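Long-range contact in 6-phospho-alpha-glucosidase (Merdibacter massiliensis, PDB 6VC6), which probably hydrolyses 6-phospho-alpha-glucosides, as a family 4 glycosidase that works with NAD and a manganese ion: residues I99-A113 / L415-M429. Residues are numbered along the deposited sequence; the frame is centred on the assembly and turned at random.
With G6P (6-O-phosphono-alpha-D-glucopyranose), chain F; NAD (nicotinamide-adenine-dinucleotide), chain G.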
ATOM      1  N   ILE A  99     -16.129 -14.145  -1.176  1.00 38.31           N
ATOM      2  CA  ILE A  99     -17.413 -13.856  -1.809  1.00 38.73           C
ATOM      3  C   ILE A  99     -17.229 -13.521  -3.284  1.00 36.95           C
ATOM      4  O   ILE A  99     -18.031 -13.931  -4.131  1.00 37.34           O
ATOM      5  CB  ILE A  99     -18.133 -12.730  -1.045  1.00 40.48           C
ATOM      6  CG1 ILE A  99     -18.475 -13.199   0.372  1.00 38.25           C
ATOM      7  CG2 ILE A  99     -19.388 -12.291  -1.785  1.00 40.31           C
ATOM      8  CD1 ILE A  99     -18.900 -12.092   1.311  1.00 41.05           C
ATOM      9  N   SER A 100     -16.168 -12.782  -3.619  1.00 36.85           N
ATOM     10  CA  SER A 100     -15.898 -12.475  -5.021  1.00 33.94           C
ATOM     11  C   SER A 100     -15.625 -13.745  -5.817  1.00 35.77           C
ATOM     12  O   SER A 100     -16.188 -13.948  -6.900  1.00 32.65           O
ATOM     13  CB  SER A 100     -14.717 -11.508  -5.129  1.00 34.79           C
ATOM     14  OG  SER A 100     -14.987 -10.288  -4.461  1.00 37.31           O
ATOM     15  N   LEU A 101     -14.765 -14.619  -5.287  1.00 38.87           N
ATOM     16  CA  LEU A 101     -14.425 -15.846  -6.000  1.00 36.03           C
ATOM     17  C   LEU A 101     -15.613 -16.795  -6.074  1.00 39.67           C
ATOM     18  O   LEU A 101     -15.814 -17.468  -7.091  1.00 37.44           O
ATOM     19  CB  LEU A 101     -13.231 -16.526  -5.330  1.00 38.26           C
ATOM     20  CG  LEU A 101     -11.892 -15.802  -5.484  1.00 39.16           C
ATOM     21  CD1 LEU A 101     -10.879 -16.318  -4.473  1.00 39.22           C
ATOM     22  CD2 LEU A 101     -11.363 -15.951  -6.902  1.00 33.88           C
ATOM     23  N   HIS A 102     -16.415 -16.863  -5.006  1.00 37.60           N
ATOM     24  CA  HIS A 102     -17.605 -17.704  -5.027  1.00 42.26           C
ATOM     25  C   HIS A 102     -18.633 -17.220  -6.041  1.00 43.04           C
ATOM     26  O   HIS A 102     -19.494 -18.002  -6.457  1.00 40.12           O
ATOM     27  CB  HIS A 102     -18.239 -17.761  -3.634  1.00 40.56           C
ATOM     28  CG  HIS A 102     -17.486 -18.612  -2.658  1.00 58.48           C
ATOM     29  ND1 HIS A 102     -17.046 -19.881  -2.962  1.00 62.97           N
ATOM     30  CD2 HIS A 102     -17.102 -18.376  -1.381  1.00 62.28           C
ATOM     31  CE1 HIS A 102     -16.420 -20.390  -1.915  1.00 64.44           C
ATOM     32  NE2 HIS A 102     -16.439 -19.496  -0.943  1.00 62.30           N
ATOM     33  N   LEU A 103     -18.561 -15.953  -6.450  1.00 43.57           N
ATOM     34  CA  LEU A 103     -19.504 -15.383  -7.402  1.00 39.29           C
ATOM     35  C   LEU A 103     -18.905 -15.205  -8.792  1.00 34.08           C
ATOM     36  O   LEU A 103     -19.510 -14.537  -9.636  1.00 37.01           O
ATOM     37  CB  LEU A 103     -20.037 -14.048  -6.878  1.00 41.64           C
ATOM     38  CG  LEU A 103     -20.989 -14.162  -5.685  1.00 41.14           C
ATOM     39  CD1 LEU A 103     -21.316 -12.789  -5.116  1.00 37.56           C
ATOM     40  CD2 LEU A 103     -22.261 -14.901  -6.080  1.00 42.89           C
ATOM     41  N   GLY A 104     -17.731 -15.776  -9.048  1.00 34.80           N
ATOM     42  CA  GLY A 104     -17.189 -15.822 -10.391  1.00 34.81           C
ATOM     43  C   GLY A 104     -16.317 -14.659 -10.803  1.00 36.88           C
ATOM     44  O   GLY A 104     -16.174 -14.413 -12.007  1.00 35.04           O
ATOM     45  N   ARG A 105     -15.725 -13.934  -9.857  1.00 34.62           N
ATOM     46  CA  ARG A 105     -14.807 -12.851 -10.180  1.00 34.61           C
ATOM     47  C   ARG A 105     -13.586 -12.947  -9.276  1.00 36.96           C
ATOM     48  O   ARG A 105     -13.594 -13.644  -8.258  1.00 36.94           O
ATOM     49  CB  ARG A 105     -15.471 -11.474 -10.038  1.00 35.72           C
ATOM     50  CG  ARG A 105     -16.545 -11.187 -11.080  1.00 34.16           C
ATOM     51  CD  ARG A 105     -15.976 -11.202 -12.492  1.00 35.17           C
ATOM     52  NE  ARG A 105     -16.952 -10.748 -13.480  1.00 33.52           N
ATOM     53  CZ  ARG A 105     -17.806 -11.549 -14.110  1.00 42.91           C
ATOM     54  NH1 ARG A 105     -17.807 -12.852 -13.858  1.00 35.84           N
ATOM     55  NH2 ARG A 105     -18.660 -11.048 -14.992  1.00 39.10           N
ATOM     56  N   ILE A 106     -12.527 -12.234  -9.667  1.00 37.74           N
ATOM     57  CA  ILE A 106     -11.285 -12.263  -8.905  1.00 36.57           C
ATOM     58  C   ILE A 106     -11.525 -11.703  -7.511  1.00 34.97           C
ATOM     59  O   ILE A 106     -12.165 -10.657  -7.343  1.00 31.50           O
ATOM     60  CB  ILE A 106     -10.186 -11.478  -9.640  1.00 40.77           C
ATOM     61  CG1 ILE A 106      -9.771 -12.205 -10.921  1.00 43.26           C
ATOM     62  CG2 ILE A 106      -8.980 -11.263  -8.735  1.00 34.92           C
ATOM     63  CD1 ILE A 106      -8.750 -11.449 -11.745  1.00 44.16           C
ATOM     64  N   GLY A 107     -11.025 -12.411  -6.501  1.00 35.46           N
ATOM     65  CA  GLY A 107     -11.043 -11.917  -5.140  1.00 35.84           C
ATOM     66  C   GLY A 107      -9.651 -11.532  -4.684  1.00 36.57           C
ATOM     67  O   GLY A 107      -8.770 -12.390  -4.572  1.00 37.09           O
ATOM     68  N   GLN A 108      -9.435 -10.245  -4.422  1.00 38.05           N
ATOM     69  CA  GLN A 108      -8.105  -9.756  -4.096  1.00 34.57           C
ATOM     70  C   GLN A 108      -8.218  -8.613  -3.098  1.00 37.24           C
ATOM     71  O   GLN A 108      -9.269  -7.982  -2.960  1.00 38.04           O
ATOM     72  CB  GLN A 108      -7.353  -9.313  -5.357  1.00 36.35           C
ATOM     73  CG  GLN A 108      -5.849  -9.520  -5.293  1.00 38.55           C
ATOM     74  CD  GLN A 108      -5.126  -8.311  -4.742  1.00 39.96           C
ATOM     75  OE1 GLN A 108      -5.616  -7.185  -4.837  1.00 38.11           O
ATOM     76  NE2 GLN A 108      -3.955  -8.535  -4.156  1.00 41.52           N
ATOM     77  N   GLU A 109      -7.105  -8.347  -2.410  1.00 36.38           N
ATOM     78  CA  GLU A 109      -7.106  -7.387  -1.310  1.00 39.39           C
ATOM     79  C   GLU A 109      -7.444  -5.979  -1.790  1.00 39.96           C
ATOM     80  O   GLU A 109      -8.279  -5.292  -1.190  1.00 34.91           O
ATOM     81  CB  GLU A 109      -5.748  -7.402  -0.607  1.00 35.91           C
ATOM     82  CG  GLU A 109      -5.623  -6.410   0.540  1.00 40.15           C
ATOM     83  CD  GLU A 109      -4.184  -6.019   0.815  1.00 40.75           C
ATOM     84  OE1 GLU A 109      -3.418  -5.849  -0.157  1.00 35.32           O
ATOM     85  OE2 GLU A 109      -3.817  -5.882   2.001  1.00 37.93           O
ATOM     86  N   THR A 110      -6.799  -5.525  -2.866  1.00 32.58           N
ATOM     87  CA  THR A 110      -6.940  -4.147  -3.314  1.00 38.83           C
ATOM     88  C   THR A 110      -7.499  -3.993  -4.721  1.00 39.19           C
ATOM     89  O   THR A 110      -7.773  -2.859  -5.131  1.00 38.25           O
ATOM     90  CB  THR A 110      -5.588  -3.421  -3.245  1.00 41.20           C
ATOM     91  OG1 THR A 110      -4.637  -4.093  -4.082  1.00 35.20           O
ATOM     92  CG2 THR A 110      -5.071  -3.393  -1.816  1.00 37.10           C
ATOM     93  N   CYS A 111      -7.681  -5.077  -5.467  1.00 37.22           N
ATOM     94  CA  CYS A 111      -8.145  -5.004  -6.844  1.00 36.17           C
ATOM     95  C   CYS A 111      -9.460  -5.752  -6.995  1.00 41.80           C
ATOM     96  O   CYS A 111      -9.648  -6.824  -6.410  1.00 36.09           O
ATOM     97  CB  CYS A 111      -7.104  -5.580  -7.808  1.00 36.97           C
ATOM     98  SG  CYS A 111      -5.485  -4.786  -7.709  1.00 40.58           S
ATOM     99  N   GLY A 112     -10.367  -5.180  -7.784  1.00 36.98           N
ATOM    100  CA  GLY A 112     -11.630  -5.838  -8.058  1.00 40.05           C
ATOM    101  C   GLY A 112     -12.685  -5.541  -7.005  1.00 40.24           C
ATOM    102  O   GLY A 112     -12.664  -4.509  -6.332  1.00 37.39           O
ATOM    103  N   ALA A 113     -13.624  -6.482  -6.869  1.00 39.05           N
ATOM    104  CA  ALA A 113     -14.722  -6.310  -5.925  1.00 39.27           C
ATOM    105  C   ALA A 113     -14.223  -6.308  -4.486  1.00 39.61           C
ATOM    106  O   ALA A 113     -14.728  -5.551  -3.649  1.00 30.02           O
ATOM    107  CB  ALA A 113     -15.765  -7.406  -6.128  1.00 33.37           C
ATOM    108  N   LEU A 415     -12.355  -5.767 -13.478  1.00 31.39           N
ATOM    109  CA  LEU A 415     -12.398  -7.097 -12.885  1.00 31.00           C
ATOM    110  C   LEU A 415     -13.810  -7.555 -12.539  1.00 39.89           C
ATOM    111  O   LEU A 415     -13.975  -8.668 -12.029  1.00 38.31           O
ATOM    112  CB  LEU A 415     -11.508  -7.141 -11.638  1.00 32.28           C
ATOM    113  CG  LEU A 415     -10.063  -6.684 -11.874  1.00 31.87           C
ATOM    114  CD1 LEU A 415      -9.202  -6.919 -10.642  1.00 32.30           C
ATOM    115  CD2 LEU A 415      -9.465  -7.383 -13.087  1.00 33.15           C
ATOM    116  N   ILE A 416     -14.810  -6.732 -12.836  1.00 34.19           N
ATOM    117  CA  ILE A 416     -16.204  -7.145 -12.736  1.00 34.87           C
ATOM    118  C   ILE A 416     -16.899  -7.103 -14.096  1.00 35.57           C
ATOM    119  O   ILE A 416     -17.371  -8.111 -14.583  1.00 37.79           O
ATOM    120  CB  ILE A 416     -16.967  -6.290 -11.713  1.00 39.23           C
ATOM    121  CG1 ILE A 416     -16.524  -6.657 -10.302  1.00 40.80           C
ATOM    122  CG2 ILE A 416     -18.467  -6.471 -11.869  1.00 40.94           C
ATOM    123  CD1 ILE A 416     -15.039  -6.571 -10.092  1.00 47.46           C
ATOM    124  N   ASN A 417     -16.927  -5.925 -14.702  1.00 34.82           N
ATOM    125  CA  ASN A 417     -17.189  -5.738 -16.127  1.00 37.34           C
ATOM    126  C   ASN A 417     -18.625  -6.029 -16.546  1.00 36.31           C
ATOM    127  O   ASN A 417     -18.921  -6.002 -17.747  1.00 43.06           O
ATOM    128  CB  ASN A 417     -16.237  -6.588 -16.980  1.00 31.81           C
ATOM    129  CG  ASN A 417     -15.960  -5.973 -18.335  1.00 36.79           C
ATOM    130  OD1 ASN A 417     -15.890  -4.753 -18.472  1.00 37.13           O
ATOM    131  ND2 ASN A 417     -15.801  -6.819 -19.347  1.00 38.07           N
ATOM    132  N   ASP A 418     -19.533  -6.295 -15.609  1.00 35.08           N
ATOM    133  CA  ASP A 418     -20.910  -6.622 -15.959  1.00 36.98           C
ATOM    134  C   ASP A 418     -21.856  -6.036 -14.923  1.00 34.33           C
ATOM    135  O   ASP A 418     -21.594  -6.115 -13.720  1.00 38.00           O
ATOM    136  CB  ASP A 418     -21.108  -8.141 -16.065  1.00 38.14           C
ATOM    137  CG  ASP A 418     -22.541  -8.523 -16.380  1.00 39.62           C
ATOM    138  OD1 ASP A 418     -23.339  -8.686 -15.434  1.00 43.47           O
ATOM    139  OD2 ASP A 418     -22.871  -8.661 -17.577  1.00 38.80           O
ATOM    140  N   ALA A 419     -22.963  -5.458 -15.398  1.00 32.76           N
ATOM    141  CA  ALA A 419     -23.876  -4.756 -14.497  1.00 38.47           C
ATOM    142  C   ALA A 419     -24.671  -5.727 -13.632  1.00 40.38           C
ATOM    143  O   ALA A 419     -24.933  -5.444 -12.457  1.00 35.29           O
ATOM    144  CB  ALA A 419     -24.817  -3.857 -15.299  1.00 34.63           C
ATOM    145  N   LYS A 420     -25.074  -6.869 -14.191  1.00 35.39           N
ATOM    146  CA  LYS A 420     -25.817  -7.846 -13.399  1.00 41.13           C
ATOM    147  C   LYS A 420     -24.916  -8.518 -12.370  1.00 35.33           C
ATOM    148  O   LYS A 420     -25.330  -8.739 -11.227  1.00 33.41           O
ATOM    149  CB  LYS A 420     -26.466  -8.884 -14.313  1.00 35.11           C
ATOM    150  CG  LYS A 420     -27.723  -8.383 -15.009  1.00 35.53           C
ATOM    151  CD  LYS A 420     -28.256  -9.406 -15.999  1.00 48.10           C
ATOM    152  CE  LYS A 420     -29.508  -8.896 -16.696  1.00 41.08           C
ATOM    153  NZ  LYS A 420     -30.619  -8.641 -15.738  1.00 44.28           N
ATOM    154  N   LYS A 421     -23.682  -8.850 -12.758  1.00 35.81           N
ATOM    155  CA  LYS A 421     -22.721  -9.360 -11.788  1.00 35.90           C
ATOM    156  C   LYS A 421     -22.365  -8.300 -10.754  1.00 37.01           C
ATOM    157  O   LYS A 421     -22.124  -8.626  -9.586  1.00 39.03           O
ATOM    158  CB  LYS A 421     -21.463  -9.854 -12.504  1.00 34.29           C
ATOM    159  CG  LYS A 421     -20.392 -10.413 -11.578  1.00 31.88           C
ATOM    160  CD  LYS A 421     -20.888 -11.649 -10.845  1.00 38.78           C
ATOM    161  CE  LYS A 421     -21.227 -12.770 -11.816  1.00 35.67           C
ATOM    162  NZ  LYS A 421     -21.733 -13.976 -11.104  1.00 37.30           N
ATOM    163  N   ALA A 422     -22.336  -7.030 -11.163  1.00 32.20           N
ATOM    164  CA  ALA A 422     -22.041  -5.952 -10.225  1.00 38.40           C
ATOM    165  C   ALA A 422     -23.104  -5.864  -9.137  1.00 37.41           C
ATOM    166  O   ALA A 422     -22.785  -5.768  -7.947  1.00 32.93           O
ATOM    167  CB  ALA A 422     -21.923  -4.622 -10.971  1.00 35.97           C
ATOM    168  N   ARG A 423     -24.380  -5.894  -9.530  1.00 37.54           N
ATOM    169  CA  ARG A 423     -25.455  -5.830  -8.545  1.00 36.51           C
ATOM    170  C   ARG A 423     -25.452  -7.059  -7.643  1.00 36.79           C
ATOM    171  O   ARG A 423     -25.703  -6.950  -6.436  1.00 35.47           O
ATOM    172  CB  ARG A 423     -26.805  -5.685  -9.247  1.00 39.00           C
ATOM    173  CG  ARG A 423     -27.988  -5.606  -8.295  1.00 40.23           C
ATOM    174  CD  ARG A 423     -29.313  -5.591  -9.043  1.00 39.02           C
ATOM    175  NE  ARG A 423     -29.497  -4.369  -9.822  1.00 38.04           N
ATOM    176  CZ  ARG A 423     -29.920  -3.215  -9.315  1.00 36.62           C
ATOM    177  NH1 ARG A 423     -30.200  -3.118  -8.023  1.00 40.88           N
ATOM    178  NH2 ARG A 423     -30.061  -2.157 -10.100  1.00 41.19           N
ATOM    179  N   GLU A 424     -25.166  -8.234  -8.209  1.00 38.19           N
ATOM    180  CA  GLU A 424     -25.123  -9.456  -7.413  1.00 38.02           C
ATOM    181  C   GLU A 424     -24.033  -9.381  -6.350  1.00 39.74           C
ATOM    182  O   GLU A 424     -24.268  -9.698  -5.178  1.00 35.70           O
ATOM    183  CB  GLU A 424     -24.909 -10.663  -8.327  1.00 38.88           C
ATOM    184  CG  GLU A 424     -24.836 -11.998  -7.604  1.00 47.23           C
ATOM    185  CD  GLU A 424     -24.632 -13.162  -8.556  1.00 53.56           C
ATOM    186  OE1 GLU A 424     -24.119 -12.936  -9.672  1.00 47.70           O
ATOM    187  OE2 GLU A 424     -24.986 -14.302  -8.190  1.00 59.49           O
ATOM    188  N   ILE A 425     -22.832  -8.953  -6.742  1.00 37.84           N
ATOM    189  CA  ILE A 425     -21.733  -8.856  -5.787  1.00 36.76           C
ATOM    190  C   ILE A 425     -21.973  -7.717  -4.804  1.00 36.22           C
ATOM    191  O   ILE A 425     -21.778  -7.875  -3.594  1.00 37.53           O
ATOM    192  CB  ILE A 425     -20.393  -8.694  -6.527  1.00 40.97           C
ATOM    193  CG1 ILE A 425     -20.109  -9.922  -7.395  1.00 38.11           C
ATOM    194  CG2 ILE A 425     -19.261  -8.471  -5.535  1.00 33.96           C
ATOM    195  CD1 ILE A 425     -18.787  -9.860  -8.128  1.00 38.28           C
ATOM    196  N   LEU A 426     -22.408  -6.555  -5.305  1.00 36.41           N
ATOM    197  CA  LEU A 426     -22.615  -5.400  -4.436  1.00 39.59           C
ATOM    198  C   LEU A 426     -23.627  -5.702  -3.337  1.00 37.42           C
ATOM    199  O   LEU A 426     -23.432  -5.310  -2.181  1.00 37.28           O
ATOM    200  CB  LEU A 426     -23.068  -4.196  -5.264  1.00 34.36           C
ATOM    201  CG  LEU A 426     -23.461  -2.920  -4.516  1.00 37.98           C
ATOM    202  CD1 LEU A 426     -22.349  -2.471  -3.579  1.00 31.11           C
ATOM    203  CD2 LEU A 426     -23.815  -1.817  -5.502  1.00 34.76           C
ATOM    204  N   ASP A 427     -24.713  -6.400  -3.678  1.00 36.05           N
ATOM    205  CA  ASP A 427     -25.706  -6.754  -2.669  1.00 39.10           C
ATOM    206  C   ASP A 427     -25.119  -7.693  -1.624  1.00 36.83           C
ATOM    207  O   ASP A 427     -25.429  -7.579  -0.432  1.00 39.72           O
ATOM    208  CB  ASP A 427     -26.929  -7.386  -3.334  1.00 39.66           C
ATOM    209  CG  ASP A 427     -27.773  -6.374  -4.082  1.00 44.36           C
ATOM    210  OD1 ASP A 427     -27.492  -5.162  -3.967  1.00 40.27           O
ATOM    211  OD2 ASP A 427     -28.718  -6.789  -4.786  1.00 43.86           O
ATOM    212  N   ALA A 428     -24.264  -8.626  -2.051  1.00 36.82           N
ATOM    213  CA  ALA A 428     -23.622  -9.528  -1.101  1.00 37.43           C
ATOM    214  C   ALA A 428     -22.646  -8.789  -0.196  1.00 39.39           C
ATOM    215  O   ALA A 428     -22.498  -9.150   0.977  1.00 39.26           O
ATOM    216  CB  ALA A 428     -22.908 -10.655  -1.846  1.00 37.30           C
HETATM  217  N   MSE A 429     -21.982  -7.758  -0.711  1.00 35.74           N
HETATM  218  CA  MSE A 429     -21.015  -6.992   0.068  1.00 40.98           C
HETATM  219  C   MSE A 429     -21.708  -6.124   1.113  1.00 38.19           C
HETATM  220  O   MSE A 429     -21.219  -5.975   2.233  1.00 38.40           O
HETATM  221  CB  MSE A 429     -20.160  -6.117  -0.851  1.00 42.12           C
HETATM  222  CG  MSE A 429     -19.388  -6.879  -1.915  1.00 62.24           C
HETATM  223 SE   MSE A 429     -17.621  -7.459  -1.354  1.00 88.40          SE
HETATM  224  CE  MSE A 429     -18.115  -9.120  -0.483  1.00 38.45           C
TER
HETATM  225  C1  G6P F 502       2.007  -5.740  -2.214  1.00 41.07           C
HETATM  226  C2  G6P F 502       1.388  -4.338  -2.122  1.00 40.99           C
HETATM  227  C3  G6P F 502       0.580  -4.089  -0.861  1.00 37.01           C
HETATM  228  C4  G6P F 502      -0.240  -5.320  -0.554  1.00 44.51           C
HETATM  229  C5  G6P F 502       0.727  -6.420  -0.161  1.00 39.51           C
HETATM  230  C6  G6P F 502      -0.039  -7.719   0.049  1.00 40.70           C
HETATM  231  O1  G6P F 502       3.426  -5.624  -2.387  1.00 46.74           O
HETATM  232  O2  G6P F 502       2.429  -3.355  -2.211  1.00 42.25           O
HETATM  233  O3  G6P F 502      -0.279  -2.957  -1.028  1.00 41.11           O
HETATM  234  O4  G6P F 502      -1.129  -5.040   0.532  1.00 36.86           O
HETATM  235  O5  G6P F 502       1.726  -6.677  -1.156  1.00 43.75           O
HETATM  236  O6  G6P F 502       0.697  -8.546   0.943  1.00 48.85           O
HETATM  237  P   G6P F 502       0.016  -9.844   1.602  1.00 39.36           P
HETATM  238  O1P G6P F 502      -0.715  -9.274   2.794  1.00 38.52           O
HETATM  239  O2P G6P F 502      -0.885 -10.392   0.519  1.00 37.92           O
HETATM  240  O3P G6P F 502       1.186 -10.740   1.931  1.00 38.09           O
HETATM  241  PA  NAD G 503      -3.424  -6.579  10.253  1.00 40.71           P
HETATM  242  O1A NAD G 503      -2.380  -7.559  10.731  1.00 40.30           O
HETATM  243  O2A NAD G 503      -4.890  -6.916  10.382  1.00 43.12           O
HETATM  244  O5B NAD G 503      -3.171  -5.169  10.982  1.00 43.04           O
HETATM  245  C5B NAD G 503      -4.179  -4.164  10.983  1.00 41.79           C
HETATM  246  C4B NAD G 503      -4.202  -3.471  12.335  1.00 40.45           C
HETATM  247  O4B NAD G 503      -4.872  -2.213  12.226  1.00 41.15           O
HETATM  248  C3B NAD G 503      -4.965  -4.307  13.350  1.00 40.41           C
HETATM  249  O3B NAD G 503      -4.169  -4.474  14.526  1.00 40.36           O
HETATM  250  C2B NAD G 503      -6.198  -3.497  13.685  1.00 39.24           C
HETATM  251  O2B NAD G 503      -6.502  -3.592  15.079  1.00 43.08           O
HETATM  252  C1B NAD G 503      -5.799  -2.083  13.304  1.00 38.24           C
HETATM  253  N9A NAD G 503      -6.973  -1.264  12.914  1.00 37.31           N
HETATM  254  C8A NAD G 503      -8.010  -1.646  12.145  1.00 43.58           C
HETATM  255  N7A NAD G 503      -8.909  -0.636  12.005  1.00 42.42           N
HETATM  256  C5A NAD G 503      -8.445   0.418  12.702  1.00 39.88           C
HETATM  257  C6A NAD G 503      -8.894   1.803  12.983  1.00 40.55           C
HETATM  258  N6A NAD G 503     -10.055   2.281  12.473  1.00 40.85           N
HETATM  259  N1A NAD G 503      -8.105   2.575  13.764  1.00 42.71           N
HETATM  260  C2A NAD G 503      -6.948   2.117  14.278  1.00 42.51           C
HETATM  261  N3A NAD G 503      -6.482   0.874  14.066  1.00 43.05           N
HETATM  262  C4A NAD G 503      -7.173  -0.005  13.304  1.00 38.87           C
HETATM  263  O3  NAD G 503      -3.129  -6.200   8.716  1.00 40.65           O
HETATM  264  PN  NAD G 503      -1.675  -6.353   8.047  1.00 40.40           P
HETATM  265  O1N NAD G 503      -1.684  -7.581   7.167  1.00 36.68           O
HETATM  266  O2N NAD G 503      -0.608  -6.172   9.101  1.00 35.23           O
HETATM  267  O5D NAD G 503      -1.677  -5.057   7.099  1.00 37.98           O
HETATM  268  C5D NAD G 503      -1.410  -3.768   7.646  1.00 37.33           C
HETATM  269  C4D NAD G 503      -1.799  -2.720   6.615  1.00 40.68           C
HETATM  270  O4D NAD G 503      -0.657  -2.348   5.839  1.00 39.64           O
HETATM  271  C3D NAD G 503      -2.832  -3.280   5.648  1.00 39.39           C
HETATM  272  O3D NAD G 503      -3.886  -2.328   5.490  1.00 39.87           O
HETATM  273  C2D NAD G 503      -2.098  -3.409   4.334  1.00 36.49           C
HETATM  274  O2D NAD G 503      -2.967  -3.165   3.228  1.00 38.34           O
HETATM  275  C1D NAD G 503      -1.043  -2.327   4.465  1.00 39.43           C
HETATM  276  N1N NAD G 503       0.089  -2.534   3.564  1.00 38.32           N
HETATM  277  C2N NAD G 503       0.253  -1.641   2.588  1.00 39.57           C
HETATM  278  C3N NAD G 503       1.295  -1.750   1.685  1.00 42.64           C
HETATM  279  C7N NAD G 503       1.429  -0.719   0.605  1.00 41.80           C
HETATM  280  O7N NAD G 503       2.184  -0.925  -0.330  1.00 39.00           O
HETATM  281  N7N NAD G 503       0.703   0.395   0.696  1.00 37.90           N
HETATM  282  C4N NAD G 503       2.192  -2.803   1.810  1.00 42.72           C
HETATM  283  C5N NAD G 503       1.999  -3.725   2.834  1.00 41.64           C
HETATM  284  C6N NAD G 503       0.932  -3.564   3.713  1.00 38.14           C
HETATM  285  O   HOH W   1     -12.507 -10.811 -12.046  1.00 32.54           O
HETATM  286  O   HOH W   2     -13.344  -8.743  -8.822  1.00 38.34           O
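Arg-105 grips Ile-416 O side-on with two nitrogens, NE at 2.9 Å on a lone pair in the carbonyl plane and NH2 at 3.2 Å by a more bent bond. Its NH1 turns back to Gly-104 O (2.9 Å). All three bonds lie close to the guanidinium plane and fix its rotation, while Lys-421 CG sits over the centre of one face. A methionine in place of Arg-105 would probably leave Ile-416 O without both donors and residues 415-418 less firmly tied. Lys-421, bent at chi2 (63°) and chi3 (62°), curls its NZ onto Leu-103 O at 2.7 Å and also salt-bridges Glu-424 OE1. Leu-103 is the first residue beyond helix 89-102, whose end is a Schellman motif with Gly-104 as C-prime residue; Asp-418 N-caps helix 419-432, which packs against this end. Two waters link Leu-415 O to Ile-106, one through N and the other through O. Outward, Leu-103 CD1 meets Ile-425 CG1 (3.9 Å), and the side chains of Ile-99 and Met-429, a selenomethionine, slide past each other in opposite directions, CD1 to CE 3.6 Å. Leu-415 CD1 lies against Gly-112 N at 3.5 Å, in the loop whose Glu-109 binds the sugar O4 and NAD O2D.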